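Local coordinates for protein putative fimbrium anchoring subunit Fim4B (Bacteroides ovatus, PDB 5CAG) that probably acts as the subunit that fixes a fimbrium to the bacterial outer membrane, as a predicted lipoprotein, at residues 147-152 and 200-205. Sequence-based numbering, arbitrary orientation.
Sequences YSFAVE and AFFTAF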
ATOM      1  N   TYR A 147      -4.523 -10.446   0.461  1.00 75.15           N
ATOM      2  CA  TYR A 147      -5.791 -11.128   0.716  1.00 75.94           C
ATOM      3  C   TYR A 147      -6.104 -12.098  -0.422  1.00 79.71           C
ATOM      4  O   TYR A 147      -5.663 -11.895  -1.559  1.00 80.06           O
ATOM      5  CB  TYR A 147      -6.934 -10.131   0.846  1.00 77.62           C
ATOM      6  CG  TYR A 147      -6.765  -9.046   1.881  1.00 79.92           C
ATOM      7  CD1 TYR A 147      -6.098  -7.863   1.575  1.00 80.26           C
ATOM      8  CD2 TYR A 147      -7.408  -9.128   3.114  1.00 82.46           C
ATOM      9  CE1 TYR A 147      -5.989  -6.831   2.502  1.00 80.13           C
ATOM     10  CE2 TYR A 147      -7.316  -8.095   4.049  1.00 83.68           C
ATOM     11  CZ  TYR A 147      -6.603  -6.945   3.738  1.00 87.14           C
ATOM     12  OH  TYR A 147      -6.493  -5.920   4.657  1.00 84.39           O
ATOM     13  N   SER A 148      -6.862 -13.144  -0.113  1.00 75.42           N
ATOM     14  CA  SER A 148      -7.330 -14.141  -1.067  1.00 75.56           C
ATOM     15  C   SER A 148      -8.666 -14.672  -0.575  1.00 82.68           C
ATOM     16  O   SER A 148      -8.920 -14.653   0.631  1.00 84.56           O
ATOM     17  CB  SER A 148      -6.316 -15.275  -1.235  1.00 79.28           C
ATOM     18  OG  SER A 148      -6.210 -16.128  -0.101  1.00 91.31           O
ATOM     19  N   PHE A 149      -9.522 -15.140  -1.482  1.00 79.02           N
ATOM     20  CA  PHE A 149     -10.796 -15.751  -1.106  1.00 80.11           C
ATOM     21  C   PHE A 149     -11.278 -16.669  -2.212  1.00 84.62           C
ATOM     22  O   PHE A 149     -10.767 -16.644  -3.340  1.00 82.40           O
ATOM     23  CB  PHE A 149     -11.869 -14.695  -0.784  1.00 81.63           C
ATOM     24  CG  PHE A 149     -12.399 -13.967  -1.997  1.00 82.02           C
ATOM     25  CD1 PHE A 149     -13.479 -14.470  -2.717  1.00 85.25           C
ATOM     26  CD2 PHE A 149     -11.809 -12.789  -2.434  1.00 81.86           C
ATOM     27  CE1 PHE A 149     -13.940 -13.821  -3.860  1.00 84.59           C
ATOM     28  CE2 PHE A 149     -12.299 -12.126  -3.563  1.00 83.60           C
ATOM     29  CZ  PHE A 149     -13.354 -12.653  -4.271  1.00 81.86           C
ATOM     30  N   ALA A 150     -12.286 -17.461  -1.883  1.00 83.51           N
ATOM     31  CA  ALA A 150     -12.960 -18.331  -2.824  1.00 84.73           C
ATOM     32  C   ALA A 150     -14.445 -18.355  -2.470  1.00 90.33           C
ATOM     33  O   ALA A 150     -14.789 -18.397  -1.287  1.00 90.61           O
ATOM     34  CB  ALA A 150     -12.358 -19.725  -2.798  1.00 86.83           C
ATOM     35  N   VAL A 151     -15.321 -18.201  -3.468  1.00 85.98           N
ATOM     36  CA  VAL A 151     -16.740 -18.237  -3.182  1.00 87.33           C
ATOM     37  C   VAL A 151     -17.427 -19.089  -4.245  1.00 93.86           C
ATOM     38  O   VAL A 151     -17.055 -19.087  -5.419  1.00 92.38           O
ATOM     39  CB  VAL A 151     -17.371 -16.845  -2.990  1.00 89.65           C
ATOM     40  CG1 VAL A 151     -17.260 -15.997  -4.237  1.00 87.50           C
ATOM     41  CG2 VAL A 151     -18.815 -16.943  -2.531  1.00 92.05           C
ATOM     42  N   GLU A 152     -18.379 -19.880  -3.791  1.00 93.55           N
ATOM     43  CA  GLU A 152     -19.136 -20.782  -4.628  1.00 95.49           C
ATOM     44  C   GLU A 152     -20.170 -19.998  -5.441  1.00 98.69           C
ATOM     45  O   GLU A 152     -20.872 -19.162  -4.868  1.00 99.79           O
ATOM     46  CB  GLU A 152     -19.801 -21.793  -3.705  1.00100.60           C
ATOM     47  CG  GLU A 152     -20.077 -23.146  -4.311  1.00115.12           C
ATOM     48  CD  GLU A 152     -20.732 -24.042  -3.285  1.00138.43           C
ATOM     49  OE1 GLU A 152     -20.025 -24.466  -2.340  1.00143.30           O
ATOM     50  OE2 GLU A 152     -21.967 -24.245  -3.374  1.00122.49           O
ATOM     51  N   ALA A 200     -10.016 -15.405  -6.109  1.00 77.41           N
ATOM     52  CA  ALA A 200      -9.375 -14.129  -6.398  1.00 75.79           C
ATOM     53  C   ALA A 200      -8.345 -13.765  -5.333  1.00 81.23           C
ATOM     54  O   ALA A 200      -8.377 -14.285  -4.211  1.00 80.94           O
ATOM     55  CB  ALA A 200     -10.408 -13.027  -6.530  1.00 75.96           C
ATOM     56  N   PHE A 201      -7.383 -12.919  -5.729  1.00 78.67           N
ATOM     57  CA  PHE A 201      -6.279 -12.442  -4.900  1.00 78.65           C
ATOM     58  C   PHE A 201      -6.183 -10.951  -5.046  1.00 80.27           C
ATOM     59  O   PHE A 201      -6.294 -10.449  -6.172  1.00 81.73           O
ATOM     60  CB  PHE A 201      -4.959 -13.092  -5.347  1.00 81.93           C
ATOM     61  CG  PHE A 201      -4.881 -14.584  -5.136  1.00 87.70           C
ATOM     62  CD1 PHE A 201      -5.515 -15.464  -6.011  1.00 93.93           C
ATOM     63  CD2 PHE A 201      -4.155 -15.117  -4.077  1.00 92.93           C
ATOM     64  CE1 PHE A 201      -5.475 -16.851  -5.790  1.00 97.12           C
ATOM     65  CE2 PHE A 201      -4.106 -16.509  -3.865  1.00 97.92           C
ATOM     66  CZ  PHE A 201      -4.759 -17.365  -4.726  1.00 96.91           C
ATOM     67  N   PHE A 202      -5.981 -10.230  -3.939  1.00 72.15           N
ATOM     68  CA  PHE A 202      -5.850  -8.783  -3.990  1.00 69.60           C
ATOM     69  C   PHE A 202      -5.026  -8.290  -2.808  1.00 75.14           C
ATOM     70  O   PHE A 202      -4.664  -9.078  -1.934  1.00 76.45           O
ATOM     71  CB  PHE A 202      -7.223  -8.093  -4.061  1.00 70.78           C
ATOM     72  CG  PHE A 202      -8.087  -8.245  -2.846  1.00 72.29           C
ATOM     73  CD1 PHE A 202      -8.927  -9.345  -2.703  1.00 75.70           C
ATOM     74  CD2 PHE A 202      -8.077  -7.286  -1.847  1.00 73.84           C
ATOM     75  CE1 PHE A 202      -9.729  -9.495  -1.571  1.00 77.01           C
ATOM     76  CE2 PHE A 202      -8.870  -7.441  -0.711  1.00 78.03           C
ATOM     77  CZ  PHE A 202      -9.698  -8.541  -0.585  1.00 76.73           C
ATOM     78  N   THR A 203      -4.689  -6.996  -2.809  1.00 70.73           N
ATOM     79  CA  THR A 203      -3.891  -6.370  -1.755  1.00 69.81           C
ATOM     80  C   THR A 203      -4.437  -5.004  -1.409  1.00 75.22           C
ATOM     81  O   THR A 203      -5.117  -4.390  -2.230  1.00 76.35           O
ATOM     82  CB  THR A 203      -2.442  -6.198  -2.197  1.00 69.69           C
ATOM     83  OG1 THR A 203      -2.414  -5.366  -3.350  1.00 70.04           O
ATOM     84  CG2 THR A 203      -1.736  -7.501  -2.461  1.00 68.66           C
ATOM     85  N   ALA A 204      -4.096  -4.507  -0.222  1.00 70.56           N
ATOM     86  CA  ALA A 204      -4.456  -3.185   0.264  1.00 70.26           C
ATOM     87  C   ALA A 204      -3.422  -2.733   1.287  1.00 75.45           C
ATOM     88  O   ALA A 204      -2.695  -3.565   1.840  1.00 75.02           O
ATOM     89  CB  ALA A 204      -5.839  -3.219   0.882  1.00 71.67           C
ATOM     90  N   PHE A 205      -3.327  -1.421   1.530  1.00 72.35           N
ATOM     91  CA  PHE A 205      -2.411  -0.911   2.536  1.00 71.86           C
ATOM     92  C   PHE A 205      -2.938  -1.236   3.920  1.00 78.07           C
ATOM     93  O   PHE A 205      -4.159  -1.385   4.105  1.00 79.13           O
ATOM     94  CB  PHE A 205      -2.203   0.607   2.387  1.00 73.91           C
ATOM     95  CG  PHE A 205      -1.401   0.991   1.165  1.00 74.63           C
ATOM     96  CD1 PHE A 205      -0.055   0.645   1.054  1.00 76.48           C
ATOM     97  CD2 PHE A 205      -1.994   1.668   0.108  1.00 76.25           C
ATOM     98  CE1 PHE A 205       0.680   0.974  -0.099  1.00 76.06           C
ATOM     99  CE2 PHE A 205      -1.256   1.994  -1.039  1.00 77.88           C
ATOM    100  CZ  PHE A 205       0.078   1.653  -1.128  1.00 74.76           C
TER
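Tyr147 and Phe202 face each other as a hydrogen-bonded antiparallel pair, joined by Tyr147 N to Phe202 O (2.8 Å) and Phe202 N to Tyr147 O (2.9 Å). Two residues on, Phe149 and Ala200 form a second such pair, each N bonded to the other's O at 3.1 Å. Between them Ser148 and Phe201 make a non-hydrogen-bonded pair, where CA-H...O contacts run from Phe201 CA to Tyr147 O and from Ser148 CA to Ala200 O.

Among the apolar side chains, Tyr147 CB sits over one face of the Phe202 ring, 3.5 Å from CZ, in a CH-pi contact. The two rings lie almost parallel (9°) yet are displaced so far that they hardly cover each other. A chi1 of 66° sets Phe202 CG on the side flanked by both backbone N and C, bringing the end of the ring nearer the partner strand. Phe149 takes the same rotamer (chi1 72°): its CE2 reaches Ala200 CB at 3.6 Å, and its CD2 meets the edge of Phe202 at CE1. Tyr147 CE1 touches Ala204 CB at 4.0 Å. On the other face of the sheet Ser148 CB lies against Phe201 CD2 (3.6 Å).

Phe189 stacks on Phe202, and Leu233 and Leu235 pack on Phe149, so this side of the pair is buried, covered in part by strands 187-193 and 232-239. The arrangement is an antiparallel pairing of strands 134-154 and 197-205 with one apolar face turned inward, consistent with the transthyretin-like beta-sandwich architecture of the fimbrillin superfamily.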